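Local coordinates for NDP-N-acetyl-D-galactosaminuronic acid dehydrogenase (Methanosarcina mazei Go1, PDB 3G79), which probably oxidises UDP-N-acetyl-D-mannosamine to UDP-N-acetyl-D-mannosaminuronate, using two molecules of NAD+, at residues A[73-77]-A[185-190]. Residues are numbered along the deposited sequence; the frame is centred on the assembly and turned at random.
Sequences EEPGL and VGRLLK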
ATOM      1  N   GLU A  73      14.227  -6.808  31.358  1.00 65.14           N
ATOM      2  CA  GLU A  73      14.270  -6.174  30.050  1.00 63.18           C
ATOM      3  C   GLU A  73      15.543  -6.497  29.331  1.00 61.46           C
ATOM      4  O   GLU A  73      16.607  -6.401  29.927  1.00 60.52           O
ATOM      5  CB  GLU A  73      14.177  -4.657  30.202  1.00 62.90           C
ATOM      6  CG  GLU A  73      14.394  -3.899  28.921  1.00 59.40           C
ATOM      7  CD  GLU A  73      13.428  -4.319  27.858  1.00 61.88           C
ATOM      8  OE1 GLU A  73      12.214  -4.189  28.084  1.00 59.70           O
ATOM      9  OE2 GLU A  73      13.879  -4.784  26.795  1.00 59.71           O
ATOM     10  N   GLU A  74      15.424  -6.860  28.048  1.00 61.25           N
ATOM     11  CA  GLU A  74      16.577  -6.948  27.143  1.00 61.08           C
ATOM     12  C   GLU A  74      17.759  -7.318  27.992  1.00 60.35           C
ATOM     13  O   GLU A  74      18.765  -6.615  27.964  1.00 59.62           O
ATOM     14  CB  GLU A  74      16.873  -5.589  26.457  1.00 60.82           C
ATOM     15  CG  GLU A  74      16.380  -5.451  25.014  1.00 68.33           C
ATOM     16  CD  GLU A  74      17.025  -6.462  24.042  1.00 61.59           C
ATOM     17  OE1 GLU A  74      16.385  -7.505  23.741  1.00 68.47           O
ATOM     18  OE2 GLU A  74      18.173  -6.225  23.591  1.00 68.49           O
ATOM     19  N   PRO A  75      17.628  -8.412  28.765  1.00 60.50           N
ATOM     20  CA  PRO A  75      18.507  -8.706  29.916  1.00 59.76           C
ATOM     21  C   PRO A  75      19.959  -8.313  29.667  1.00 57.53           C
ATOM     22  O   PRO A  75      20.894  -9.118  29.860  1.00 58.84           O
ATOM     23  CB  PRO A  75      18.315 -10.214  30.151  1.00 60.60           C
ATOM     24  CG  PRO A  75      16.857 -10.458  29.728  1.00 77.82           C
ATOM     25  CD  PRO A  75      16.630  -9.486  28.541  1.00 61.32           C
ATOM     26  N   GLY A  76      20.098  -7.076  29.200  1.00 53.45           N
ATOM     27  CA  GLY A  76      21.323  -6.310  29.255  1.00 50.45           C
ATOM     28  C   GLY A  76      21.040  -4.992  29.971  1.00 47.14           C
ATOM     29  O   GLY A  76      21.976  -4.270  30.339  1.00 46.18           O
ATOM     30  N   LEU A  77      19.756  -4.679  30.188  1.00 44.98           N
ATOM     31  CA  LEU A  77      19.420  -3.374  30.757  1.00 43.86           C
ATOM     32  C   LEU A  77      20.111  -3.171  32.090  1.00 43.50           C
ATOM     33  O   LEU A  77      20.947  -2.283  32.210  1.00 44.74           O
ATOM     34  CB  LEU A  77      17.913  -3.111  30.848  1.00 43.06           C
ATOM     35  CG  LEU A  77      17.583  -1.683  31.346  1.00 56.10           C
ATOM     36  CD1 LEU A  77      18.451  -0.587  30.694  1.00 41.92           C
ATOM     37  CD2 LEU A  77      16.118  -1.327  31.186  1.00 41.88           C
ATOM     38  N   VAL A 185       8.880  -3.087  24.675  1.00 53.44           N
ATOM     39  CA  VAL A 185       9.448  -3.686  25.883  1.00 52.77           C
ATOM     40  C   VAL A 185       9.914  -5.099  25.550  1.00 52.06           C
ATOM     41  O   VAL A 185       9.376  -5.725  24.623  1.00 50.64           O
ATOM     42  CB  VAL A 185       8.475  -3.683  27.073  1.00 52.93           C
ATOM     43  CG1 VAL A 185       8.358  -2.277  27.652  1.00 69.63           C
ATOM     44  CG2 VAL A 185       7.101  -4.224  26.661  1.00 70.05           C
ATOM     45  N   GLY A 186      10.930  -5.577  26.278  1.00 52.06           N
ATOM     46  CA  GLY A 186      11.594  -6.836  25.942  1.00 52.34           C
ATOM     47  C   GLY A 186      12.583  -6.708  24.780  1.00 52.64           C
ATOM     48  O   GLY A 186      13.502  -7.536  24.646  1.00 52.53           O
ATOM     49  N   ARG A 187      12.389  -5.681  23.943  1.00 52.32           N
ATOM     50  CA  ARG A 187      13.263  -5.414  22.796  1.00 52.75           C
ATOM     51  C   ARG A 187      13.842  -3.968  22.808  1.00 51.07           C
ATOM     52  O   ARG A 187      14.071  -3.378  21.746  1.00 50.40           O
ATOM     53  CB  ARG A 187      12.511  -5.667  21.468  1.00 54.10           C
ATOM     54  CG  ARG A 187      12.043  -7.119  21.145  1.00 72.26           C
ATOM     55  CD  ARG A 187      11.576  -7.212  19.647  1.00 56.51           C
ATOM     56  NE  ARG A 187      10.660  -8.316  19.319  1.00 72.64           N
ATOM     57  CZ  ARG A 187       9.832  -8.341  18.261  1.00 58.38           C
ATOM     58  NH1 ARG A 187       9.772  -7.326  17.403  1.00 72.58           N
ATOM     59  NH2 ARG A 187       9.052  -9.397  18.053  1.00 72.71           N
ATOM     60  N   LEU A 188      14.057  -3.401  24.001  1.00 49.60           N
ATOM     61  CA  LEU A 188      14.429  -1.970  24.135  1.00 48.04           C
ATOM     62  C   LEU A 188      15.827  -1.619  23.574  1.00 46.84           C
ATOM     63  O   LEU A 188      15.959  -0.775  22.675  1.00 47.24           O
ATOM     64  CB  LEU A 188      14.277  -1.472  25.587  1.00 47.08           C
ATOM     65  CG  LEU A 188      13.095  -0.592  26.072  1.00 62.10           C
ATOM     66  CD1 LEU A 188      11.827  -0.775  25.302  1.00 46.83           C
ATOM     67  CD2 LEU A 188      12.783  -0.776  27.566  1.00 46.95           C
ATOM     68  N   LEU A 189      16.854  -2.270  24.107  1.00 44.80           N
ATOM     69  CA  LEU A 189      18.214  -2.045  23.668  1.00 43.27           C
ATOM     70  C   LEU A 189      18.452  -2.203  22.160  1.00 43.32           C
ATOM     71  O   LEU A 189      19.129  -1.360  21.570  1.00 42.90           O
ATOM     72  CB  LEU A 189      19.183  -2.892  24.473  1.00 42.56           C
ATOM     73  CG  LEU A 189      19.713  -2.265  25.752  1.00 34.34           C
ATOM     74  CD1 LEU A 189      18.603  -1.839  26.671  1.00 43.00           C
ATOM     75  CD2 LEU A 189      20.682  -3.221  26.485  1.00 43.10           C
ATOM     76  N   LYS A 190      17.903  -3.239  21.525  1.00 43.65           N
ATOM     77  CA  LYS A 190      18.216  -3.420  20.110  1.00 45.76           C
ATOM     78  C   LYS A 190      17.369  -2.581  19.202  1.00 45.38           C
ATOM     79  O   LYS A 190      17.821  -2.216  18.113  1.00 45.40           O
ATOM     80  CB  LYS A 190      18.269  -4.890  19.624  1.00 48.28           C
ATOM     81  CG  LYS A 190      17.196  -5.844  20.123  1.00 53.59           C
ATOM     82  CD  LYS A 190      17.760  -7.277  20.124  1.00 51.27           C
ATOM     83  CE  LYS A 190      19.116  -7.355  20.883  1.00 53.77           C
ATOM     84  NZ  LYS A 190      19.919  -8.605  20.596  1.00 52.67           N
TER
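Glu73 and Gly186 bring the two backbones closest, their CA atoms 4.9 Å apart, where the loop leading to helix 77-86 passes the turn that starts helix 188-194. Gly186 has a positive phi of 78°, a backbone shape that glycine adopts most easily, and Arg187 occupies the helix N-cap. Glu73 carries its CG anti to the backbone N (chi1 172°) and then bends at chi2, which brings the carboxylate to this turn. Glu73 OE1 accepts Gly186 N through the syn lone pair at 2.6 Å, nearly straight at 161°, while Leu188 N reaches Glu73 OE2 at 3.1 Å from above the carboxylate plane. The nearby helix N-terminus would probably favour the anionic form. Both segments belong to the NAD-binding domain, of Rossmann type, and Pro32 of helix 30-39 touches Leu188 and Leu189. With an alanine at Glu73, the N-H groups of Gly186 and Leu188 are likely to lose this acceptor and the turn its tie to the loop. Glu74 lays its CG 3.3 Å from Leu189 N and crosses Lys190 at about a right angle, Glu74 OE2 lying 4.2 Å from Lys190 NZ, too far for a salt bridge. Leu77 CD1 meets Leu189 CD1 at 4.2 Å, an apolar contact.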